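Local atomic coordinates of transcription termination factor FttA (Pyrococcus horikoshii, PDB entry 3AF6), a protein that probably terminates transcription across the genome by cleaving nascent RNA at the exit channel of RNA polymerase, using two zinc ions. Residues T192-R202 against Y229-F240; E409-H417 against V439-A447. All blocks are in the same frame, centred on the assembly; numbering follows the deposited sequence.

Two separate parts of the nuclease are sampled here. Interaction 1 (192-202 with 229-240) belongs to the metallo-beta-lactamase part and lies beside the active site: the side chain of Arg202 comes within about 9 Å of a bound zinc ion and about 6 Å of the side chain of the zinc ligand Asp260. Interaction 2 (409-417 with 439-447) is helix packing in the beta-CASP part, away from the annotated sites. The centres of interaction 1 and interaction 2 are about 38 Å apart, and the nearest atoms of interaction 1 and interaction 2 about 19 Å. They follow one another along the chain; the first combines a buried arginine network with leucine packing, the second is mainly apolar.

Interaction 1 (T192-R202 against Y229-F240); sequences TGLGGFREVGR and YKAFPHFDAPEF
Arg202 reaches across to the carbonyl oxygens at the end of helix 228-231, and its guanidinium is held there on several sides. Its chain runs extended from CG to NE (chi2 168°, chi3 172°), which brings NH1 to the Phe232 carbonyl. NH1 donates to Phe232 O at 2.7 Å, nearly in the guanidinium plane, and to Tyr229 O at 3.1 Å, a more bent bond that meets this carbonyl from above its plane. Lys230 O lies over one face of the same group. Glu199 takes the arginine side-on: NH2 uses the syn lone pair of OE1, while NE reaches OE2 from above the carboxylate plane at 2.8 Å. OE2 also accepts Gly196 N through its anti lone pair, and Asn644 ND2 adds a further bond to it, so the carboxylate is fixed in rotation. Lys230 NZ completes the network with a long salt bridge of 3.7 Å to Glu199 OE1. NH2 of Arg202 also forms a salt bridge to a sulfate ion, probably from the crystallisation liquor, which may mark an anion site near the zinc ions.

Farther along, His234 N donates to Leu194 O at 2.7 Å, almost straight, and joins the two backbones. The leucine side chain splits its branches: CD2 rests on Ala237 CB, whereas CD1 sits over one face of the Phe240 ring, a CH-pi contact 3.8 Å from the centroid. His234 ND1 is bonded in the ring plane to Asp236 OD1, within the turn 234-237.

In this metallo-beta-lactamase fold, strands 189-193 and 204-209 are sheet neighbours; Leu194 and Gly195 form a classic beta bulge opposite Ala204 where the chain turns a corner, and segment 229-240 packs against it, leading into helix 238-245.

Interaction 2 (E409-H417 against V439-A447); sequences EKRLIEVIH and VMMVLEEYA
The Tyr446 ring carries Ile413 on one face and has His417 at its edge, in a helix-helix contact of the beta-CASP domain. CD1 of Ile413 stands 3.4 Å from the Tyr446 ring centroid and 18° off the normal, a CH-pi contact, while CG2 of the same isoleucine lies closer to the phenolic end, near CZ. A chi1 of 174° swings the tyrosine ring away from its backbone N and out toward helix 405-420. The imidazole of His417 comes from the opposite direction, with Tyr446 OH near its plane; one of its faces is occupied by Ile413 O of its own helix.

The parallel sheet of the domain includes strands 425-429 and 516-520. Strand 425-429 lies between the two helices in sequence, so they bracket it in an alpha-beta-alpha succession. The short segments cross at -73°, with axes 11.1 Å apart at closest approach, and the side chains meet in a compact patch rather than along a long seam.

At the centre of that patch Leu443 CD2 is met by methyl groups from three residues of the other helix, lying 4.1 Å from Ile416 CD1 and 4.2 Å from Leu412 CD2, with Ile413 CD1 also against it. Leu412 further touches Val439 and, toward the sheet, Ile546 of strand 544-547; Ile416 touches Ile517, and Val439 touches Ile519, of strand 516-520.

Arg374 forms salt bridges with both Glu409 and Glu445, which probably eases the closeness of these two carboxylates. The extended chain of Glu409 lays its CG 3.5 Å from Val442 CG1.

Interaction 1 (T192-R202 against Y229-F240)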
loop_
_atom_site.group_PDB
_atom_site.type_symbol
_atom_site.label_atom_id
_atom_site.label_comp_id
_atom_site.label_asym_id
_atom_site.label_seq_id
_atom_site.Cartn_x
_atom_site.Cartn_y
_atom_site.Cartn_z
ATOM N N THR A 192 -1.273 -19.252 10.658
ATOM C CA THR A 192 0.060 -19.414 11.183
ATOM C C THR A 192 0.884 -18.160 11.005
ATOM O O THR A 192 0.898 -17.573 9.924
ATOM C CB THR A 192 0.757 -20.568 10.472
ATOM O OG1 THR A 192 -0.034 -21.742 10.637
ATOM C CG2 THR A 192 2.143 -20.808 11.050
ATOM N N GLY A 193 1.568 -17.744 12.063
ATOM C CA GLY A 193 2.403 -16.560 11.963
ATOM C C GLY A 193 3.790 -16.930 11.450
ATOM O O GLY A 193 4.519 -17.723 12.066
ATOM N N LEU A 194 4.162 -16.371 10.308
ATOM C CA LEU A 194 5.474 -16.645 9.747
ATOM C C LEU A 194 6.422 -15.515 10.139
ATOM O O LEU A 194 7.642 -15.607 9.945
ATOM C CB LEU A 194 5.373 -16.777 8.225
ATOM C CG LEU A 194 4.558 -18.013 7.823
ATOM C CD1 LEU A 194 4.436 -18.111 6.307
ATOM C CD2 LEU A 194 5.242 -19.255 8.389
ATOM N N GLY A 195 5.838 -14.463 10.713
ATOM C CA GLY A 195 6.603 -13.306 11.136
ATOM C C GLY A 195 5.692 -12.151 11.493
ATOM O O GLY A 195 4.658 -11.940 10.856
ATOM N N GLY A 196 6.069 -11.386 12.505
ATOM C CA GLY A 196 5.230 -10.274 12.899
ATOM C C GLY A 196 4.343 -10.625 14.077
ATOM O O GLY A 196 3.456 -9.857 14.448
ATOM N N PHE A 197 4.544 -11.805 14.649
ATOM C CA PHE A 197 3.776 -12.196 15.825
ATOM C C PHE A 197 4.731 -11.926 16.976
ATOM O O PHE A 197 5.899 -12.301 16.906
ATOM C CB PHE A 197 3.392 -13.680 15.769
ATOM C CG PHE A 197 2.156 -13.963 14.950
ATOM C CD1 PHE A 197 1.842 -13.187 13.833
ATOM C CD2 PHE A 197 1.308 -15.016 15.293
ATOM C CE1 PHE A 197 0.696 -13.453 13.066
ATOM C CE2 PHE A 197 0.155 -15.297 14.534
ATOM C CZ PHE A 197 -0.152 -14.512 13.415
ATOM N N ARG A 198 4.248 -11.249 18.012
ATOM C CA ARG A 198 5.070 -10.906 19.174
ATOM C C ARG A 198 6.328 -10.119 18.804
ATOM O O ARG A 198 7.320 -10.129 19.530
ATOM C CB ARG A 198 5.458 -12.164 19.962
ATOM C CG ARG A 198 4.421 -12.593 20.996
ATOM C CD ARG A 198 4.934 -13.745 21.862
ATOM N NE ARG A 198 3.870 -14.367 22.646
ATOM C CZ ARG A 198 3.451 -13.933 23.833
ATOM N NH1 ARG A 198 4.017 -12.865 24.393
ATOM N NH2 ARG A 198 2.450 -14.557 24.450
ATOM N N GLU A 199 6.272 -9.426 17.674
ATOM C CA GLU A 199 7.398 -8.631 17.214
ATOM C C GLU A 199 6.884 -7.613 16.195
ATOM O O GLU A 199 5.786 -7.752 15.674
ATOM C CB GLU A 199 8.458 -9.543 16.567
ATOM C CG GLU A 199 8.304 -9.741 15.051
ATOM C CD GLU A 199 9.091 -10.930 14.489
ATOM O OE1 GLU A 199 10.262 -11.143 14.868
ATOM O OE2 GLU A 199 8.533 -11.653 13.640
ATOM N N VAL A 200 7.669 -6.574 15.945
ATOM C CA VAL A 200 7.322 -5.575 14.942
ATOM C C VAL A 200 8.186 -5.988 13.751
ATOM O O VAL A 200 9.339 -6.389 13.928
ATOM C CB VAL A 200 7.736 -4.153 15.394
ATOM C CG1 VAL A 200 7.709 -3.207 14.215
ATOM C CG2 VAL A 200 6.798 -3.647 16.485
ATOM N N GLY A 201 7.655 -5.937 12.540
ATOM C CA GLY A 201 8.503 -6.317 11.422
ATOM C C GLY A 201 8.272 -7.680 10.795
ATOM O O GLY A 201 7.786 -8.614 11.435
ATOM N N ARG A 202 8.644 -7.768 9.519
ATOM C CA ARG A 202 8.503 -8.968 8.705
ATOM C C ARG A 202 7.144 -9.656 8.832
ATOM O O ARG A 202 7.069 -10.888 8.834
ATOM C CB ARG A 202 9.638 -9.966 8.998
ATOM C CG ARG A 202 9.659 -10.528 10.411
ATOM C CD ARG A 202 10.600 -11.699 10.527
ATOM N NE ARG A 202 10.742 -12.104 11.918
ATOM C CZ ARG A 202 11.503 -13.115 12.336
ATOM N NH1 ARG A 202 12.198 -13.830 11.463
ATOM N NH2 ARG A 202 11.568 -13.406 13.629
ATOM N N TYR A 229 17.901 -14.722 9.703
ATOM C CA TYR A 229 16.986 -15.554 10.475
ATOM C C TYR A 229 16.049 -14.657 11.315
ATOM O O TYR A 229 14.980 -15.081 11.767
ATOM C CB TYR A 229 17.762 -16.544 11.362
ATOM C CG TYR A 229 16.863 -17.372 12.256
ATOM C CD1 TYR A 229 15.959 -18.299 11.720
ATOM C CD2 TYR A 229 16.829 -17.141 13.637
ATOM C CE1 TYR A 229 15.027 -18.961 12.543
ATOM C CE2 TYR A 229 15.909 -17.791 14.464
ATOM C CZ TYR A 229 15.009 -18.689 13.914
ATOM O OH TYR A 229 14.055 -19.248 14.738
ATOM N N LYS A 230 16.446 -13.406 11.507
ATOM C CA LYS A 230 15.634 -12.462 12.259
ATOM C C LYS A 230 14.993 -11.454 11.305
ATOM O O LYS A 230 14.018 -10.789 11.658
ATOM C CB LYS A 230 16.495 -11.720 13.282
ATOM C CG LYS A 230 16.243 -12.102 14.732
ATOM C CD LYS A 230 14.832 -11.709 15.178
ATOM C CE LYS A 230 14.578 -12.105 16.628
ATOM N NZ LYS A 230 13.146 -11.942 17.039
ATOM N N ALA A 231 15.527 -11.371 10.090
ATOM C CA ALA A 231 15.042 -10.424 9.094
ATOM C C ALA A 231 13.969 -10.922 8.144
ATOM O O ALA A 231 13.230 -10.116 7.568
ATOM C CB ALA A 231 16.216 -9.899 8.272
ATOM N N PHE A 232 13.887 -12.235 7.952
ATOM C CA PHE A 232 12.900 -12.778 7.029
ATOM C C PHE A 232 11.812 -13.586 7.683
ATOM O O PHE A 232 11.972 -14.091 8.791
ATOM C CB PHE A 232 13.539 -13.720 6.000
ATOM C CG PHE A 232 14.709 -13.150 5.268
ATOM C CD1 PHE A 232 14.900 -11.776 5.172
ATOM C CD2 PHE A 232 15.607 -14.007 4.629
ATOM C CE1 PHE A 232 15.957 -11.262 4.454
ATOM C CE2 PHE A 232 16.672 -13.507 3.904
ATOM C CZ PHE A 232 16.852 -12.128 3.815
ATOM N N PRO A 233 10.676 -13.715 6.996
ATOM C CA PRO A 233 9.553 -14.501 7.504
ATOM C C PRO A 233 10.096 -15.938 7.544
ATOM O O PRO A 233 11.027 -16.274 6.814
ATOM C CB PRO A 233 8.498 -14.330 6.417
ATOM C CG PRO A 233 8.743 -12.951 5.956
ATOM C CD PRO A 233 10.256 -12.878 5.861
ATOM N N HIS A 234 9.522 -16.784 8.385
ATOM C CA HIS A 234 9.990 -18.157 8.492
ATOM C C HIS A 234 9.795 -19.040 7.273
ATOM O O HIS A 234 8.758 -19.683 7.122
ATOM C CB HIS A 234 9.352 -18.832 9.693
ATOM C CG HIS A 234 10.037 -18.520 10.976
ATOM N ND1 HIS A 234 11.211 -19.133 11.357
ATOM C CD2 HIS A 234 9.740 -17.634 11.953
ATOM C CE1 HIS A 234 11.607 -18.639 12.514
ATOM N NE2 HIS A 234 10.731 -17.727 12.897
ATOM N N PHE A 235 10.811 -19.075 6.417
ATOM C CA PHE A 235 10.799 -19.921 5.226
ATOM C C PHE A 235 11.005 -21.344 5.710
ATOM O O PHE A 235 10.728 -22.305 4.989
ATOM C CB PHE A 235 11.958 -19.565 4.293
ATOM C CG PHE A 235 11.659 -18.447 3.346
ATOM C CD1 PHE A 235 10.972 -18.690 2.164
ATOM C CD2 PHE A 235 12.099 -17.157 3.613
ATOM C CE1 PHE A 235 10.735 -17.659 1.252
ATOM C CE2 PHE A 235 11.861 -16.122 2.703
ATOM C CZ PHE A 235 11.183 -16.377 1.525
ATOM N N ASP A 236 11.506 -21.461 6.938
ATOM C CA ASP A 236 11.769 -22.762 7.522
ATOM C C ASP A 236 10.560 -23.398 8.211
ATOM O O ASP A 236 10.716 -24.267 9.062
ATOM C CB ASP A 236 12.970 -22.684 8.486
ATOM C CG ASP A 236 12.721 -21.769 9.670
ATOM O OD1 ASP A 236 11.746 -20.988 9.619
ATOM O OD2 ASP A 236 13.511 -21.818 10.646
ATOM N N ALA A 237 9.354 -22.966 7.858
ATOM C CA ALA A 237 8.153 -23.574 8.436
ATOM C C ALA A 237 7.733 -24.700 7.483
ATOM O O ALA A 237 7.518 -24.470 6.298
ATOM C CB ALA A 237 7.041 -22.544 8.572
ATOM N N PRO A 238 7.628 -25.938 7.985
ATOM C CA PRO A 238 7.238 -27.077 7.144
ATOM C C PRO A 238 6.030 -26.801 6.256
ATOM O O PRO A 238 6.048 -27.076 5.058
ATOM C CB PRO A 238 6.941 -28.174 8.161
ATOM C CG PRO A 238 7.813 -27.825 9.316
ATOM C CD PRO A 238 7.699 -26.332 9.404
ATOM N N GLU A 239 4.977 -26.260 6.861
ATOM C CA GLU A 239 3.744 -25.959 6.149
ATOM C C GLU A 239 3.942 -24.949 5.030
ATOM O O GLU A 239 3.356 -25.094 3.958
ATOM C CB GLU A 239 2.696 -25.436 7.120
ATOM C CG GLU A 239 3.180 -24.266 7.935
ATOM C CD GLU A 239 3.775 -24.693 9.244
ATOM O OE1 GLU A 239 3.176 -24.366 10.283
ATOM O OE2 GLU A 239 4.828 -25.357 9.245
ATOM N N PHE A 240 4.759 -23.927 5.280
ATOM C CA PHE A 240 5.027 -22.903 4.276
ATOM C C PHE A 240 5.892 -23.476 3.149
ATOM O O PHE A 240 5.609 -23.228 1.972
ATOM C CB PHE A 240 5.687 -21.677 4.921
ATOM C CG PHE A 240 5.847 -20.503 3.987
ATOM C CD1 PHE A 240 4.863 -20.196 3.049
ATOM C CD2 PHE A 240 6.976 -19.691 4.054
ATOM C CE1 PHE A 240 5.008 -19.093 2.190
ATOM C CE2 PHE A 240 7.129 -18.590 3.202
ATOM C CZ PHE A 240 6.146 -18.292 2.270
#

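Interaction 2 (E409-H417 against V439-A447)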
loop_
_atom_site.group_PDB
_atom_site.type_symbol
_atom_site.label_atom_id
_atom_site.label_comp_id
_atom_site.label_asym_id
_atom_site.label_seq_id
_atom_site.Cartn_x
_atom_site.Cartn_y
_atom_site.Cartn_z
ATOM N N GLU A 409 1.814 19.105 17.220
ATOM C CA GLU A 409 1.926 20.106 16.166
ATOM C C GLU A 409 2.588 21.348 16.740
ATOM O O GLU A 409 3.521 21.904 16.157
ATOM C CB GLU A 409 0.538 20.463 15.648
ATOM C CG GLU A 409 0.544 21.355 14.434
ATOM C CD GLU A 409 -0.857 21.722 13.977
ATOM O OE1 GLU A 409 -1.434 22.689 14.537
ATOM O OE2 GLU A 409 -1.382 21.037 13.064
ATOM N N LYS A 410 2.106 21.773 17.900
ATOM C CA LYS A 410 2.651 22.951 18.540
ATOM C C LYS A 410 4.093 22.767 18.980
ATOM O O LYS A 410 4.880 23.713 18.953
ATOM C CB LYS A 410 1.783 23.358 19.733
ATOM C CG LYS A 410 0.371 23.799 19.341
ATOM C CD LYS A 410 -0.314 24.514 20.486
ATOM C CE LYS A 410 -1.752 24.879 20.150
ATOM N NZ LYS A 410 -2.353 25.692 21.246
ATOM N N ARG A 411 4.444 21.548 19.377
ATOM C CA ARG A 411 5.801 21.256 19.824
ATOM C C ARG A 411 6.745 21.260 18.618
ATOM O O ARG A 411 7.882 21.698 18.710
ATOM C CB ARG A 411 5.838 19.894 20.520
ATOM C CG ARG A 411 7.035 19.695 21.433
ATOM C CD ARG A 411 6.700 19.988 22.895
ATOM N NE ARG A 411 5.853 18.949 23.480
ATOM C CZ ARG A 411 5.493 18.902 24.761
ATOM N NH1 ARG A 411 5.900 19.838 25.612
ATOM N NH2 ARG A 411 4.722 17.913 25.195
ATOM N N LEU A 412 6.253 20.776 17.485
ATOM C CA LEU A 412 7.046 20.733 16.267
ATOM C C LEU A 412 7.429 22.141 15.805
ATOM O O LEU A 412 8.563 22.381 15.390
ATOM C CB LEU A 412 6.269 20.021 15.156
ATOM C CG LEU A 412 6.933 20.042 13.776
ATOM C CD1 LEU A 412 8.227 19.254 13.831
ATOM C CD2 LEU A 412 6.005 19.461 12.730
ATOM N N ILE A 413 6.474 23.063 15.861
ATOM C CA ILE A 413 6.710 24.447 15.459
ATOM C C ILE A 413 7.630 25.112 16.465
ATOM O O ILE A 413 8.454 25.956 16.114
ATOM C CB ILE A 413 5.401 25.245 15.409
ATOM C CG1 ILE A 413 4.536 24.743 14.260
ATOM C CG2 ILE A 413 5.695 26.710 15.250
ATOM C CD1 ILE A 413 5.252 24.758 12.921
ATOM N N GLU A 414 7.470 24.712 17.719
ATOM C CA GLU A 414 8.254 25.239 18.817
ATOM C C GLU A 414 9.726 24.915 18.610
ATOM O O GLU A 414 10.553 25.820 18.482
ATOM C CB GLU A 414 7.744 24.636 20.121
ATOM C CG GLU A 414 8.486 25.046 21.365
ATOM C CD GLU A 414 7.812 24.511 22.620
ATOM O OE1 GLU A 414 8.373 24.684 23.724
ATOM O OE2 GLU A 414 6.713 23.921 22.499
ATOM N N VAL A 415 10.046 23.623 18.557
ATOM C CA VAL A 415 11.421 23.165 18.365
ATOM C C VAL A 415 12.096 23.802 17.148
ATOM O O VAL A 415 13.275 24.152 17.200
ATOM C CB VAL A 415 11.477 21.619 18.231
ATOM C CG1 VAL A 415 12.862 21.173 17.763
ATOM C CG2 VAL A 415 11.152 20.984 19.573
ATOM N N ILE A 416 11.350 23.946 16.056
ATOM C CA ILE A 416 11.897 24.550 14.846
ATOM C C ILE A 416 12.343 25.990 15.112
ATOM O O ILE A 416 13.439 26.389 14.715
ATOM C CB ILE A 416 10.865 24.531 13.691
ATOM C CG1 ILE A 416 10.670 23.099 13.198
ATOM C CG2 ILE A 416 11.334 25.416 12.545
ATOM C CD1 ILE A 416 9.655 22.969 12.086
ATOM N N HIS A 417 11.501 26.765 15.791
ATOM C CA HIS A 417 11.833 28.152 16.096
ATOM C C HIS A 417 13.072 28.268 16.972
ATOM O O HIS A 417 13.967 29.059 16.681
ATOM C CB HIS A 417 10.647 28.844 16.767
ATOM C CG HIS A 417 9.546 29.197 15.817
ATOM N ND1 HIS A 417 8.278 29.536 16.239
ATOM C CD2 HIS A 417 9.524 29.262 14.465
ATOM C CE1 HIS A 417 7.521 29.792 15.186
ATOM N NE2 HIS A 417 8.254 29.634 14.097
ATOM N N VAL A 439 3.478 15.157 8.037
ATOM C CA VAL A 439 4.204 16.279 8.607
ATOM C C VAL A 439 4.237 17.396 7.572
ATOM O O VAL A 439 4.239 18.585 7.918
ATOM C CB VAL A 439 5.637 15.881 8.992
ATOM C CG1 VAL A 439 6.447 17.115 9.381
ATOM C CG2 VAL A 439 5.593 14.891 10.143
ATOM N N MET A 440 4.251 17.026 6.297
ATOM C CA MET A 440 4.251 18.044 5.253
ATOM C C MET A 440 2.998 18.886 5.414
ATOM O O MET A 440 3.087 20.102 5.525
ATOM C CB MET A 440 4.287 17.414 3.856
ATOM C CG MET A 440 5.698 17.277 3.293
ATOM S SD MET A 440 5.785 16.006 2.033
ATOM C CE MET A 440 5.246 16.911 0.549
ATOM N N MET A 441 1.837 18.237 5.451
ATOM C CA MET A 441 0.578 18.952 5.603
ATOM C C MET A 441 0.631 19.879 6.804
ATOM O O MET A 441 0.319 21.062 6.698
ATOM C CB MET A 441 -0.575 17.970 5.755
ATOM C CG MET A 441 -0.841 17.163 4.505
ATOM S SD MET A 441 -1.233 18.200 3.088
ATOM C CE MET A 441 0.369 18.492 2.402
ATOM N N VAL A 442 1.044 19.351 7.946
ATOM C CA VAL A 442 1.137 20.183 9.126
ATOM C C VAL A 442 1.912 21.468 8.836
ATOM O O VAL A 442 1.464 22.544 9.209
ATOM C CB VAL A 442 1.803 19.440 10.294
ATOM C CG1 VAL A 442 2.024 20.388 11.451
ATOM C CG2 VAL A 442 0.922 18.294 10.737
ATOM N N LEU A 443 3.056 21.372 8.165
ATOM C CA LEU A 443 3.837 22.573 7.867
ATOM C C LEU A 443 3.241 23.431 6.751
ATOM O O LEU A 443 3.469 24.639 6.703
ATOM C CB LEU A 443 5.274 22.200 7.495
ATOM C CG LEU A 443 6.124 21.519 8.566
ATOM C CD1 LEU A 443 7.456 21.103 7.955
ATOM C CD2 LEU A 443 6.336 22.442 9.739
ATOM N N GLU A 444 2.475 22.805 5.862
ATOM C CA GLU A 444 1.861 23.509 4.739
ATOM C C GLU A 444 0.666 24.370 5.173
ATOM O O GLU A 444 0.405 25.416 4.584
ATOM C CB GLU A 444 1.440 22.499 3.669
ATOM C CG GLU A 444 1.109 23.097 2.306
ATOM C CD GLU A 444 -0.249 23.780 2.263
ATOM O OE1 GLU A 444 -1.252 23.150 2.665
ATOM O OE2 GLU A 444 -0.312 24.945 1.813
ATOM N N GLU A 445 -0.067 23.933 6.194
ATOM C CA GLU A 445 -1.187 24.729 6.672
ATOM C C GLU A 445 -0.595 25.817 7.539
ATOM O O GLU A 445 -1.130 26.920 7.639
ATOM C CB GLU A 445 -2.165 23.899 7.507
ATOM C CG GLU A 445 -3.292 24.737 8.128
ATOM C CD GLU A 445 -4.442 23.894 8.650
ATOM O OE1 GLU A 445 -4.236 23.140 9.624
ATOM O OE2 GLU A 445 -5.554 23.986 8.082
ATOM N N TYR A 446 0.520 25.494 8.171
ATOM C CA TYR A 446 1.189 26.445 9.030
ATOM C C TYR A 446 1.892 27.474 8.162
ATOM O O TYR A 446 2.182 28.584 8.607
ATOM C CB TYR A 446 2.201 25.721 9.908
ATOM C CG TYR A 446 3.047 26.645 10.731
ATOM C CD1 TYR A 446 2.493 27.392 11.766
ATOM C CD2 TYR A 446 4.402 26.792 10.457
ATOM C CE1 TYR A 446 3.273 28.274 12.511
ATOM C CE2 TYR A 446 5.196 27.667 11.194
ATOM C CZ TYR A 446 4.628 28.409 12.217
ATOM O OH TYR A 446 5.414 29.305 12.916
ATOM N N ALA A 447 2.166 27.094 6.919
ATOM C CA ALA A 447 2.835 27.982 5.976
ATOM C C ALA A 447 1.899 29.099 5.511
ATOM O O ALA A 447 2.281 30.267 5.490
ATOM C CB ALA A 447 3.329 27.183 4.775
#